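Local coordinates for protein muconate cycloisomerase (Azorhizobium caulinodans, PDB 3MY9) that belongs to the enolase superfamily, joining an N-terminal capping domain to a TIM-barrel-like C-terminal domain, and carries bound magnesium ions in the crystal, at residues 9-14 / 77-82; 16-21 / 369-374; 36-41 / 52-57; 101-106 / 272-277; 304-309 / 337-342. All blocks are in the same frame, centred on the assembly; numbering follows the deposited sequence.

Interaction 1: residues 9-14 / 77-82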
# COMPACT_ATOMS: atom_id res chain seq x y z
N GLU A 9 -53.73 4.39 6.80
CA GLU A 9 -54.89 3.98 7.59
C GLU A 9 -55.09 2.46 7.63
O GLU A 9 -55.50 1.92 8.67
CB GLU A 9 -56.16 4.66 7.07
CG GLU A 9 -57.32 4.66 8.06
CD GLU A 9 -58.53 5.39 7.52
OE1 GLU A 9 -58.64 5.50 6.28
OE2 GLU A 9 -59.36 5.86 8.32
N ARG A 10 -54.82 1.76 6.53
CA ARG A 10 -54.87 0.30 6.52
C ARG A 10 -54.07 -0.31 5.38
O ARG A 10 -53.81 0.35 4.38
CB ARG A 10 -56.30 -0.21 6.43
CG ARG A 10 -57.04 0.19 5.16
CD ARG A 10 -58.41 -0.48 5.10
NE ARG A 10 -59.23 0.05 4.01
CZ ARG A 10 -59.88 1.22 4.04
NH1 ARG A 10 -59.82 2.03 5.09
NH2 ARG A 10 -60.61 1.59 2.98
N ILE A 11 -53.71 -1.57 5.55
CA ILE A 11 -53.12 -2.33 4.46
C ILE A 11 -53.87 -3.64 4.23
O ILE A 11 -54.62 -4.11 5.09
CB ILE A 11 -51.62 -2.62 4.70
CG1 ILE A 11 -51.41 -3.56 5.89
CG2 ILE A 11 -50.85 -1.31 4.89
CD1 ILE A 11 -49.95 -3.91 6.13
N ARG A 12 -53.70 -4.17 3.02
CA ARG A 12 -54.05 -5.53 2.68
C ARG A 12 -52.83 -6.16 2.02
O ARG A 12 -52.24 -5.57 1.11
CB ARG A 12 -55.21 -5.57 1.68
CG ARG A 12 -56.46 -4.81 2.08
CD ARG A 12 -57.66 -5.39 1.37
NE ARG A 12 -58.76 -4.44 1.22
CZ ARG A 12 -59.15 -3.88 0.06
NH1 ARG A 12 -58.54 -4.14 -1.09
NH2 ARG A 12 -60.19 -3.04 0.07
N ILE A 13 -52.44 -7.33 2.50
CA ILE A 13 -51.34 -8.08 1.90
C ILE A 13 -51.96 -9.26 1.17
O ILE A 13 -52.79 -9.99 1.74
CB ILE A 13 -50.36 -8.59 2.97
CG1 ILE A 13 -49.84 -7.41 3.82
CG2 ILE A 13 -49.19 -9.33 2.32
CD1 ILE A 13 -49.27 -7.83 5.15
N PHE A 14 -51.58 -9.44 -0.10
CA PHE A 14 -52.12 -10.51 -0.94
C PHE A 14 -51.01 -11.44 -1.38
O PHE A 14 -50.00 -10.98 -1.93
CB PHE A 14 -52.79 -9.94 -2.18
CG PHE A 14 -53.98 -9.09 -1.90
CD1 PHE A 14 -55.26 -9.63 -1.90
CD2 PHE A 14 -53.84 -7.73 -1.66
CE1 PHE A 14 -56.37 -8.85 -1.66
CE2 PHE A 14 -54.95 -6.94 -1.41
CZ PHE A 14 -56.21 -7.50 -1.41
N PRO A 77 -47.11 -2.85 12.19
CA PRO A 77 -47.23 -1.78 13.20
C PRO A 77 -46.36 -0.54 12.94
O PRO A 77 -46.55 0.49 13.59
CB PRO A 77 -46.79 -2.46 14.51
CG PRO A 77 -46.56 -3.91 14.18
CD PRO A 77 -46.38 -4.01 12.72
N LEU A 78 -45.39 -0.66 12.04
CA LEU A 78 -44.59 0.47 11.60
C LEU A 78 -45.34 1.24 10.50
O LEU A 78 -45.38 2.48 10.54
CB LEU A 78 -43.21 0.02 11.11
CG LEU A 78 -42.40 -0.83 12.10
CD1 LEU A 78 -40.98 -1.07 11.61
CD2 LEU A 78 -42.38 -0.20 13.51
N ILE A 79 -45.94 0.51 9.54
CA ILE A 79 -46.69 1.14 8.43
C ILE A 79 -47.89 1.92 8.97
O ILE A 79 -48.12 3.07 8.59
CB ILE A 79 -47.28 0.13 7.38
CG1 ILE A 79 -46.33 -1.01 7.04
CG2 ILE A 79 -47.66 0.85 6.10
CD1 ILE A 79 -44.95 -0.57 6.72
N LEU A 80 -48.66 1.28 9.85
CA LEU A 80 -49.93 1.83 10.31
C LEU A 80 -49.74 3.11 11.12
O LEU A 80 -48.98 3.12 12.08
CB LEU A 80 -50.71 0.78 11.12
CG LEU A 80 -51.44 -0.33 10.36
CD1 LEU A 80 -52.15 -1.26 11.35
CD2 LEU A 80 -52.44 0.26 9.35
N GLY A 81 -50.41 4.18 10.71
CA GLY A 81 -50.23 5.49 11.33
C GLY A 81 -49.16 6.37 10.68
O GLY A 81 -49.24 7.60 10.74
N ALA A 82 -48.17 5.75 10.03
CA ALA A 82 -46.99 6.45 9.50
C ALA A 82 -47.34 7.61 8.55
O ALA A 82 -48.24 7.48 7.72
CB ALA A 82 -46.08 5.47 8.81

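Interaction 2: residues 16-21 / 369-374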
# COMPACT_ATOMS: atom_id res chain seq x y z
N VAL A 16 -50.57 -13.97 -4.19
CA VAL A 16 -51.24 -14.33 -5.45
C VAL A 16 -50.41 -15.31 -6.25
O VAL A 16 -49.18 -15.33 -6.14
CB VAL A 16 -51.51 -13.11 -6.35
CG1 VAL A 16 -52.40 -12.12 -5.65
CG2 VAL A 16 -50.21 -12.45 -6.78
N GLU A 17 -51.09 -16.12 -7.05
CA GLU A 17 -50.45 -17.00 -8.01
C GLU A 17 -50.67 -16.34 -9.37
O GLU A 17 -51.76 -15.83 -9.64
CB GLU A 17 -51.10 -18.39 -7.97
CG GLU A 17 -50.12 -19.55 -8.18
CD GLU A 17 -50.81 -20.89 -8.43
OE1 GLU A 17 -50.10 -21.88 -8.72
OE2 GLU A 17 -52.05 -20.97 -8.36
N SER A 18 -49.65 -16.33 -10.22
CA SER A 18 -49.76 -15.77 -11.57
C SER A 18 -49.23 -16.75 -12.61
O SER A 18 -48.24 -17.44 -12.35
CB SER A 18 -49.01 -14.44 -11.66
OG SER A 18 -49.69 -13.42 -10.96
N PRO A 19 -49.87 -16.81 -13.79
CA PRO A 19 -49.42 -17.78 -14.78
C PRO A 19 -48.26 -17.28 -15.63
O PRO A 19 -48.17 -16.08 -15.92
CB PRO A 19 -50.68 -18.01 -15.64
CG PRO A 19 -51.53 -16.79 -15.47
CD PRO A 19 -51.00 -16.00 -14.29
N ILE A 20 -47.38 -18.20 -16.00
CA ILE A 20 -46.31 -17.95 -16.97
C ILE A 20 -46.35 -19.05 -18.04
O ILE A 20 -47.14 -19.99 -17.94
CB ILE A 20 -44.93 -17.93 -16.28
CG1 ILE A 20 -44.69 -19.19 -15.45
CG2 ILE A 20 -44.81 -16.71 -15.39
CD1 ILE A 20 -43.24 -19.35 -14.99
N LYS A 21 -45.52 -18.92 -19.07
CA LYS A 21 -45.36 -19.97 -20.08
C LYS A 21 -43.89 -20.08 -20.46
O LYS A 21 -43.26 -19.07 -20.75
CB LYS A 21 -46.21 -19.67 -21.32
N GLY A 369 -59.28 -11.54 -10.83
CA GLY A 369 -59.62 -12.22 -12.08
C GLY A 369 -58.44 -12.56 -12.97
O GLY A 369 -58.62 -13.22 -13.99
N ASN A 370 -57.25 -12.11 -12.60
CA ASN A 370 -56.02 -12.44 -13.33
C ASN A 370 -54.94 -13.12 -12.48
O ASN A 370 -53.95 -13.59 -13.02
CB ASN A 370 -55.45 -11.20 -14.02
CG ASN A 370 -56.41 -10.63 -15.06
OD1 ASN A 370 -57.06 -11.37 -15.80
ND2 ASN A 370 -56.52 -9.31 -15.12
N ALA A 371 -55.16 -13.22 -11.17
CA ALA A 371 -54.30 -13.99 -10.28
C ALA A 371 -55.14 -14.79 -9.28
O ALA A 371 -56.19 -14.32 -8.84
CB ALA A 371 -53.36 -13.06 -9.55
N LYS A 372 -54.66 -15.98 -8.92
CA LYS A 372 -55.35 -16.83 -7.93
C LYS A 372 -54.83 -16.54 -6.52
O LYS A 372 -53.66 -16.77 -6.22
CB LYS A 372 -55.18 -18.33 -8.25
CG LYS A 372 -56.00 -18.82 -9.44
CD LYS A 372 -56.09 -20.35 -9.48
CE LYS A 372 -56.79 -20.84 -10.74
NZ LYS A 372 -57.29 -22.24 -10.62
N ILE A 373 -55.72 -16.05 -5.67
CA ILE A 373 -55.37 -15.53 -4.35
C ILE A 373 -55.31 -16.61 -3.27
O ILE A 373 -56.35 -17.19 -2.91
CB ILE A 373 -56.41 -14.49 -3.89
CG1 ILE A 373 -56.45 -13.31 -4.86
CG2 ILE A 373 -56.10 -14.00 -2.47
CD1 ILE A 373 -57.55 -12.34 -4.52
N LEU A 374 -54.12 -16.87 -2.75
CA LEU A 374 -53.94 -17.80 -1.62
C LEU A 374 -54.21 -17.17 -0.23
O LEU A 374 -53.91 -15.99 0.04
CB LEU A 374 -52.54 -18.43 -1.67

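Interaction 3: residues 36-41 / 52-57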
# COMPACT_ATOMS: atom_id res chain seq x y z
N LYS A 36 -45.59 -17.34 -7.51
CA LYS A 36 -46.34 -16.67 -6.46
C LYS A 36 -45.73 -15.29 -6.21
O LYS A 36 -44.51 -15.11 -6.30
CB LYS A 36 -46.36 -17.51 -5.18
N ARG A 37 -46.59 -14.31 -5.92
CA ARG A 37 -46.18 -12.92 -5.77
C ARG A 37 -46.85 -12.29 -4.55
O ARG A 37 -48.01 -12.56 -4.26
CB ARG A 37 -46.57 -12.13 -7.03
CG ARG A 37 -46.01 -12.68 -8.35
CD ARG A 37 -46.83 -12.23 -9.54
NE ARG A 37 -46.87 -10.77 -9.64
CZ ARG A 37 -47.71 -10.07 -10.39
NH1 ARG A 37 -48.63 -10.68 -11.14
NH2 ARG A 37 -47.64 -8.74 -10.39
N VAL A 38 -46.10 -11.46 -3.84
CA VAL A 38 -46.62 -10.74 -2.68
C VAL A 38 -46.95 -9.31 -3.11
O VAL A 38 -46.04 -8.55 -3.50
CB VAL A 38 -45.59 -10.67 -1.52
CG1 VAL A 38 -46.29 -10.42 -0.19
CG2 VAL A 38 -44.74 -11.94 -1.46
N LEU A 39 -48.22 -8.96 -3.05
CA LEU A 39 -48.67 -7.62 -3.37
C LEU A 39 -49.23 -6.97 -2.10
O LEU A 39 -49.90 -7.62 -1.30
CB LEU A 39 -49.74 -7.65 -4.45
CG LEU A 39 -49.53 -8.67 -5.56
CD1 LEU A 39 -50.81 -8.78 -6.38
CD2 LEU A 39 -48.32 -8.32 -6.42
N LEU A 40 -48.93 -5.69 -1.94
CA LEU A 40 -49.33 -4.91 -0.78
C LEU A 40 -50.15 -3.74 -1.27
O LEU A 40 -49.72 -3.02 -2.18
CB LEU A 40 -48.08 -4.40 -0.05
CG LEU A 40 -48.26 -3.35 1.06
CD1 LEU A 40 -48.70 -4.00 2.37
CD2 LEU A 40 -46.94 -2.57 1.26
N GLU A 41 -51.32 -3.54 -0.68
CA GLU A 41 -52.14 -2.39 -0.99
C GLU A 41 -52.19 -1.52 0.25
O GLU A 41 -52.64 -1.97 1.31
CB GLU A 41 -53.56 -2.82 -1.39
CG GLU A 41 -54.47 -1.65 -1.81
CD GLU A 41 -55.96 -1.95 -1.63
OE1 GLU A 41 -56.33 -2.57 -0.60
OE2 GLU A 41 -56.77 -1.55 -2.49
N GLY A 52 -47.57 -1.84 -3.85
CA GLY A 52 -46.20 -2.31 -3.87
C GLY A 52 -46.17 -3.80 -4.10
O GLY A 52 -47.16 -4.49 -3.89
N GLU A 53 -45.02 -4.29 -4.52
CA GLU A 53 -44.83 -5.70 -4.80
C GLU A 53 -43.46 -6.10 -4.29
O GLU A 53 -42.49 -5.39 -4.53
CB GLU A 53 -44.94 -5.97 -6.31
CG GLU A 53 -44.43 -7.33 -6.76
CD GLU A 53 -45.07 -7.80 -8.05
OE1 GLU A 53 -45.47 -6.93 -8.87
OE2 GLU A 53 -45.19 -9.03 -8.25
N ALA A 54 -43.41 -7.22 -3.58
CA ALA A 54 -42.16 -7.81 -3.13
C ALA A 54 -41.77 -8.93 -4.09
O ALA A 54 -42.42 -9.97 -4.14
CB ALA A 54 -42.31 -8.36 -1.70
N ALA A 55 -40.72 -8.68 -4.87
CA ALA A 55 -40.21 -9.67 -5.80
C ALA A 55 -38.91 -10.22 -5.24
O ALA A 55 -37.94 -9.47 -5.09
CB ALA A 55 -39.96 -9.03 -7.15
N PRO A 56 -38.88 -11.51 -4.89
CA PRO A 56 -37.60 -12.16 -4.59
C PRO A 56 -36.59 -12.17 -5.75
O PRO A 56 -36.92 -11.80 -6.89
CB PRO A 56 -38.01 -13.58 -4.20
CG PRO A 56 -39.34 -13.38 -3.53
CD PRO A 56 -40.01 -12.25 -4.29
N TRP A 57 -35.38 -12.62 -5.43
CA TRP A 57 -34.20 -12.45 -6.29
C TRP A 57 -33.42 -13.78 -6.40
O TRP A 57 -33.14 -14.27 -7.51
CB TRP A 57 -33.33 -11.32 -5.72
CG TRP A 57 -31.86 -11.42 -6.03
CD1 TRP A 57 -30.88 -11.93 -5.22
CD2 TRP A 57 -31.22 -11.03 -7.25
NE1 TRP A 57 -29.67 -11.87 -5.87
CE2 TRP A 57 -29.84 -11.32 -7.11
CE3 TRP A 57 -31.67 -10.46 -8.46
CZ2 TRP A 57 -28.91 -11.05 -8.13
CZ3 TRP A 57 -30.74 -10.20 -9.47
CH2 TRP A 57 -29.37 -10.49 -9.29

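Interaction 4: residues 101-106 / 272-277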
# COMPACT_ATOMS: atom_id res chain seq x y z
N HIS A 101 -34.84 -7.74 5.22
CA HIS A 101 -35.93 -8.15 4.33
C HIS A 101 -36.16 -7.06 3.29
O HIS A 101 -37.24 -6.46 3.22
CB HIS A 101 -37.20 -8.45 5.11
CG HIS A 101 -37.19 -9.79 5.76
ND1 HIS A 101 -36.77 -10.93 5.11
CD2 HIS A 101 -37.56 -10.18 7.01
CE1 HIS A 101 -36.87 -11.96 5.92
NE2 HIS A 101 -37.35 -11.54 7.08
N GLY A 102 -35.14 -6.80 2.48
CA GLY A 102 -35.14 -5.68 1.55
C GLY A 102 -36.31 -5.61 0.59
O GLY A 102 -36.75 -4.53 0.21
N GLU A 103 -36.83 -6.78 0.21
CA GLU A 103 -37.95 -6.90 -0.73
C GLU A 103 -39.24 -6.34 -0.13
O GLU A 103 -39.90 -5.49 -0.72
CB GLU A 103 -38.15 -8.36 -1.14
CG GLU A 103 -37.06 -8.94 -2.04
CD GLU A 103 -35.80 -9.44 -1.30
OE1 GLU A 103 -35.85 -9.59 -0.05
OE2 GLU A 103 -34.76 -9.69 -1.98
N ALA A 104 -39.59 -6.83 1.06
CA ALA A 104 -40.80 -6.38 1.73
C ALA A 104 -40.79 -4.88 2.06
O ALA A 104 -41.79 -4.20 1.89
CB ALA A 104 -41.01 -7.19 3.00
N LYS A 105 -39.66 -4.38 2.52
CA LYS A 105 -39.50 -2.95 2.81
C LYS A 105 -39.68 -2.12 1.54
O LYS A 105 -40.37 -1.11 1.55
CB LYS A 105 -38.13 -2.65 3.46
CG LYS A 105 -37.91 -3.33 4.82
CD LYS A 105 -36.43 -3.42 5.16
CE LYS A 105 -36.21 -3.85 6.60
NZ LYS A 105 -34.75 -4.03 6.86
N ALA A 106 -39.05 -2.57 0.44
CA ALA A 106 -39.19 -1.87 -0.86
C ALA A 106 -40.65 -1.79 -1.36
O ALA A 106 -41.03 -0.80 -1.99
CB ALA A 106 -38.30 -2.50 -1.92
N LYS A 272 -29.81 -3.48 -8.22
CA LYS A 272 -30.93 -4.36 -7.89
C LYS A 272 -31.80 -3.61 -6.90
O LYS A 272 -31.43 -3.53 -5.74
CB LYS A 272 -30.39 -5.63 -7.21
CG LYS A 272 -29.97 -6.77 -8.12
CD LYS A 272 -28.58 -6.58 -8.70
CE LYS A 272 -27.47 -6.86 -7.66
NZ LYS A 272 -26.17 -6.52 -8.30
N ILE A 273 -32.93 -3.07 -7.35
CA ILE A 273 -33.74 -2.21 -6.49
C ILE A 273 -33.98 -2.90 -5.17
O ILE A 273 -33.71 -2.34 -4.12
CB ILE A 273 -35.08 -1.81 -7.10
CG1 ILE A 273 -34.89 -0.79 -8.23
CG2 ILE A 273 -35.94 -1.18 -6.04
CD1 ILE A 273 -33.70 -1.07 -9.17
N MET A 274 -34.40 -4.16 -5.21
CA MET A 274 -34.65 -4.92 -3.98
C MET A 274 -33.44 -5.54 -3.28
O MET A 274 -33.44 -5.69 -2.04
CB MET A 274 -35.70 -5.98 -4.27
CG MET A 274 -37.09 -5.40 -4.08
SD MET A 274 -38.26 -6.19 -5.12
CE MET A 274 -38.25 -5.04 -6.50
N LYS A 275 -32.40 -5.90 -4.02
CA LYS A 275 -31.15 -6.28 -3.36
C LYS A 275 -30.56 -5.10 -2.57
O LYS A 275 -30.08 -5.30 -1.46
CB LYS A 275 -30.14 -6.82 -4.36
N CYS A 276 -30.60 -3.88 -3.12
CA CYS A 276 -29.98 -2.75 -2.42
C CYS A 276 -30.91 -2.16 -1.33
O CYS A 276 -30.43 -1.45 -0.44
CB CYS A 276 -29.51 -1.69 -3.40
SG CYS A 276 -30.78 -0.63 -4.03
N GLY A 277 -32.21 -2.46 -1.40
CA GLY A 277 -33.16 -2.07 -0.36
C GLY A 277 -34.12 -0.93 -0.73
O GLY A 277 -34.56 -0.18 0.14

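Interaction 5: residues 304-309 / 337-342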
# COMPACT_ATOMS: atom_id res chain seq x y z
N GLY A 304 -43.55 -8.62 -13.05
CA GLY A 304 -44.73 -8.24 -12.30
C GLY A 304 -44.90 -6.73 -12.40
O GLY A 304 -43.98 -5.97 -12.10
N GLY A 305 -46.09 -6.31 -12.82
CA GLY A 305 -46.29 -4.95 -13.29
C GLY A 305 -45.99 -3.88 -12.27
O GLY A 305 -45.54 -2.79 -12.63
N ILE A 306 -46.22 -4.19 -10.99
CA ILE A 306 -46.07 -3.21 -9.92
C ILE A 306 -44.60 -2.98 -9.63
O ILE A 306 -44.16 -1.83 -9.52
CB ILE A 306 -46.81 -3.66 -8.64
CG1 ILE A 306 -48.29 -3.86 -8.92
CG2 ILE A 306 -46.64 -2.60 -7.54
CD1 ILE A 306 -49.06 -4.46 -7.77
N ALA A 307 -43.84 -4.05 -9.50
CA ALA A 307 -42.39 -3.95 -9.28
C ALA A 307 -41.67 -3.38 -10.51
O ALA A 307 -40.65 -2.68 -10.38
CB ALA A 307 -41.82 -5.33 -8.94
N LEU A 308 -42.17 -3.72 -11.69
CA LEU A 308 -41.60 -3.22 -12.93
C LEU A 308 -41.85 -1.72 -13.06
O LEU A 308 -40.99 -1.00 -13.53
CB LEU A 308 -42.22 -3.94 -14.11
CG LEU A 308 -41.76 -3.49 -15.50
CD1 LEU A 308 -40.25 -3.59 -15.61
CD2 LEU A 308 -42.45 -4.37 -16.53
N ALA A 309 -43.02 -1.26 -12.67
CA ALA A 309 -43.33 0.18 -12.71
C ALA A 309 -42.35 0.93 -11.81
O ALA A 309 -41.78 1.94 -12.19
CB ALA A 309 -44.79 0.44 -12.27
N ASP A 337 -51.44 -10.44 -15.91
CA ASP A 337 -51.02 -9.61 -14.78
C ASP A 337 -52.24 -8.89 -14.21
O ASP A 337 -53.30 -8.89 -14.81
CB ASP A 337 -49.94 -8.62 -15.24
CG ASP A 337 -49.02 -8.15 -14.11
OD1 ASP A 337 -48.15 -7.30 -14.38
OD2 ASP A 337 -49.16 -8.62 -12.96
N VAL A 338 -52.07 -8.28 -13.03
CA VAL A 338 -53.17 -7.59 -12.34
C VAL A 338 -53.34 -6.11 -12.73
O VAL A 338 -54.24 -5.45 -12.24
CB VAL A 338 -53.01 -7.69 -10.80
CG1 VAL A 338 -53.23 -9.12 -10.33
CG2 VAL A 338 -51.62 -7.18 -10.36
N LEU A 339 -52.46 -5.60 -13.60
CA LEU A 339 -52.58 -4.23 -14.10
C LEU A 339 -53.72 -4.14 -15.13
O LEU A 339 -53.90 -5.04 -15.95
CB LEU A 339 -51.28 -3.75 -14.74
CG LEU A 339 -49.98 -3.68 -13.91
CD1 LEU A 339 -48.92 -2.88 -14.65
CD2 LEU A 339 -50.22 -3.06 -12.56
N GLU A 340 -54.48 -3.05 -15.06
CA GLU A 340 -55.47 -2.72 -16.08
C GLU A 340 -54.78 -2.60 -17.44
O GLU A 340 -55.30 -3.08 -18.45
CB GLU A 340 -56.22 -1.43 -15.70
CG GLU A 340 -57.38 -1.04 -16.61
CD GLU A 340 -58.72 -1.70 -16.25
OE1 GLU A 340 -59.16 -1.61 -15.08
OE2 GLU A 340 -59.34 -2.29 -17.16
N GLU A 341 -53.59 -1.96 -17.44
CA GLU A 341 -52.74 -1.88 -18.64
C GLU A 341 -51.28 -2.20 -18.35
O GLU A 341 -50.72 -1.73 -17.37
CB GLU A 341 -52.82 -0.50 -19.29
CG GLU A 341 -54.13 -0.26 -19.99
CD GLU A 341 -54.16 1.01 -20.81
OE1 GLU A 341 -54.85 1.00 -21.87
OE2 GLU A 341 -53.49 2.01 -20.40
N ARG A 342 -50.68 -2.98 -19.25
CA ARG A 342 -49.30 -3.41 -19.10
C ARG A 342 -48.29 -2.28 -19.32
O ARG A 342 -48.55 -1.38 -20.11
CB ARG A 342 -49.02 -4.52 -20.12
CG ARG A 342 -49.76 -5.83 -19.87
CD ARG A 342 -49.03 -6.71 -18.84
NE ARG A 342 -49.31 -8.13 -19.08
CZ ARG A 342 -48.41 -9.07 -19.36
NH1 ARG A 342 -48.83 -10.32 -19.57
NH2 ARG A 342 -47.11 -8.81 -19.40

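Interaction 1: residues 9-14 / 77-82
L80 sets CG beside its own backbone N (chi1 -78°), and its extended chi2 of -180° leaves CD2 as the branch that meets the strand 9-14. CD2 rests against backbone rather than side chain. It lies 3.5 Å from E9 O and 3.7 Å from R10 CA. The second meeting is apolar. I11 CG2 sits beside its own backbone N, while I79 CG2 is anti to the I79 backbone N. The two methyls touch at 4.0 Å, I11 CG2 to I79 CG2, and the side chains cross at about a right angle.

The contact is small and lies at the surface. The side chains of E9 and R10 start away from the 77-82 segment. Their charged ends make one long ion pair with each other, R10 NH1 to E9 OE1 at 3.9 Å. E9 and R10 form a classic beta bulge opposite T43, and this bulge is what L80 CD2 lies against. L80 is also where the chain leaves helix 64-79. A type II turn follows from I79 to A82, closed by A82 N to I79 O at 3.0 Å. G81 takes the positive phi (91°) that such a turn needs, and its backbone bonds to V8.

The contact joins the sheet and the helices of the capping domain. Strand 8-21 pairs with strand 35-44, where I11 also packs on L40 and V42. Further along, I13 lies on F68 and L71 of helix 64-79. Helix 87-97 packs on the other segment, M94 on I79 and L90 on A82.

Interaction 2: residues 16-21 / 369-374
E17 and K372 exchange two backbone hydrogen bonds. E17 N gives to K372 O at 2.8 Å, and K372 N gives to E17 O at 3.0 Å. Both bonds are somewhat bent, with angles at the hydrogen of 151° and 143°. K372 O has a second, softer neighbour, since V16 CA lies 3.5 Å from it in a CA-H...O contact. E17 O is also approached by the methyl of A371, with A371 CB only 3.2 Å away. The two N-H...O bonds make E17 and K372 an antiparallel hydrogen-bonded pair; V16 with I373 is the next, non-hydrogen-bonded pair. The short strand 372-373, close to the C terminus, thereby joins the sheet of the N-terminal capping domain beside strand 8-21. On the face of V16, V16 CB packs on A371 CB at 3.7 Å. On the other face, E17 and K372 lie side by side and point the same way, but their charges do not meet: E17 OE2 and K372 NZ are 5.8 Å apart. E17 OE1 instead bonds S34 OG. S18 OG, turned beside its own backbone N (chi1 -72°), bonds NH1 of R37 and also lies 3.9 Å from A371 CB. The backbone of V16 bonds that of R37, and the backbone of P19 that of T335.

Interaction 3: residues 36-41 / 52-57
E53, V38 and G52 bury the largest areas where strands 35-44 and 49-54 pair as an antiparallel hairpin. E53 meets R37 with its carboxylate. Its CG is anti to its backbone N (chi1 166°), and the extended chain carries the group out to the arginine. R37 bends at chi3 and comes side-on. R37 NE reaches E53 OE2 at 2.8 Å along a nearly straight bond, and R37 NH2 reaches E53 OE1 at 3.2 Å. Both oxygens are met on the syn side and lie in the guanidinium plane. The two planes are tilted 23° from each other, and the donors sit somewhat out of the carboxylate plane. L39 runs alongside E53 and packs a methyl on the acid, with L39 CD2 3.7 Å from E53 CD.

V38 and A54 share the other face of the sheet, CB to CB at 4.0 Å, against A67 of helix 64-79. V38 O accepts from A54 N at 2.9 Å. G52 has no side chain and works through its backbone. L40 N gives to G52 O at 2.9 Å, and G52 N gives to L40 O at 3.0 Å.

Every touching residue is buried, so the charges need partners within the protein. R37 NH1 also makes a salt bridge to D337, while E53 OE2 takes W302 NE1. Two carboxylates thus share one arginine, which is consistent with all three groups being ionised. The two-pronged grip would fix the rotation of both groups. The bonds to D337 and W302 tie the hairpin to the barrel domain.

Interaction 4: residues 101-106 / 272-277
G102 and G277 bring two backbones close, their CA atoms 4.5 Å apart. G102 opens helix 102-120 right after its N-cap residue H101. G277 follows the short helix 273-276 and leaves it with a positive phi of 107°. With no side chain on G102, the carbonyl of M274 can come near: M274 O lies 3.9 Å from G102 C. E103 and M274 follow as the next close pair, with CA atoms 5.0 Å apart.

M274 carries the side-chain packing. Its CG rests on E103 CA and A106 CB, 3.8 Å from each. M274 CB touches E103 CG at 3.9 Å, and the two side chains cross at a slant. Beyond CG the chain leaves helix 102-120, with SD beside the backbone O of A55; a bend at chi3 (-95°) then turns CE. The side-chain packing is apolar; the rest is mainly backbone against backbone at the two glycines.

The contact joins the capping domain to a helix that follows barrel strand 268-270. K272, the N-cap residue of that helix, forms a salt bridge with the magnesium ligand D248. On the capping side, A104 packs on A70, L71 and L75 of helix 64-79, and H101 touches T63 of a second subunit. On the barrel side, I273 and C276 lie against helix 279-292.

Interaction 5: residues 304-309 / 337-342
D337 and L339 both close on G305, the first residue of helix 305-316. D337 OD1 takes the backbone N-H of G305. The distance from G305 N to D337 OD1 is short, 2.8 Å, but the bond is bent to 126° at the hydrogen and counts as weak. L339 comes in beside it with one methyl, L339 CD1 to G305 CA at 3.6 Å. Since G305 has no side chain, both groups can reach its backbone. The other methyl of L339 extends the packing to the next residue, L339 CD2 to I306 CG1 at 4.2 Å.

The next shell holds the carboxylate in place. CG of D337 is anti to its backbone N (chi1 -155°), which points the acid at the helix start. D337 OD2 accepts from V338 N at 2.9 Å in a weak bond. It also forms a salt bridge with R37 of the capping domain. R37 in turn grips E53, whose OE1 makes a weak bond to A307 N in the first turn of the same helix. Two acids thus lie at this helix start, where the helix dipole would probably stabilise their negative charge. I360 backs L339, I362 and W51 back I306, and S366 OG bonds V338 O.

The helix itself begins regularly, with L308 N bonded to G304 O at 2.9 Å. Helix 305-316 belongs to the barrel domain of the enolase superfamily. The loop after strand 333-334 lies at its N-terminal end, at the buried seam where barrel and capping domain meet.

Interactions 3 and 5 are buried, interaction 2 is partly buried, and interactions 1 and 4 lie nearer the surface. Interactions 1, 2 and 3 share one antiparallel sheet. Strand 8-21 serves both 1 and 2, and it bonds to strand 35-44 of interaction 3 along its length. Interactions 3 and 5 meet through the salt bridge of R37 and D337, so a buried charge network joins them. The outer contacts differ: 1 and 4 rest on van der Waals packing against side chain and backbone, and 2 on backbone pairing. Interactions 4 and 5 each lie where the two domains meet, about 18 Å apart between centres, and both touch the hairpin of interaction 3.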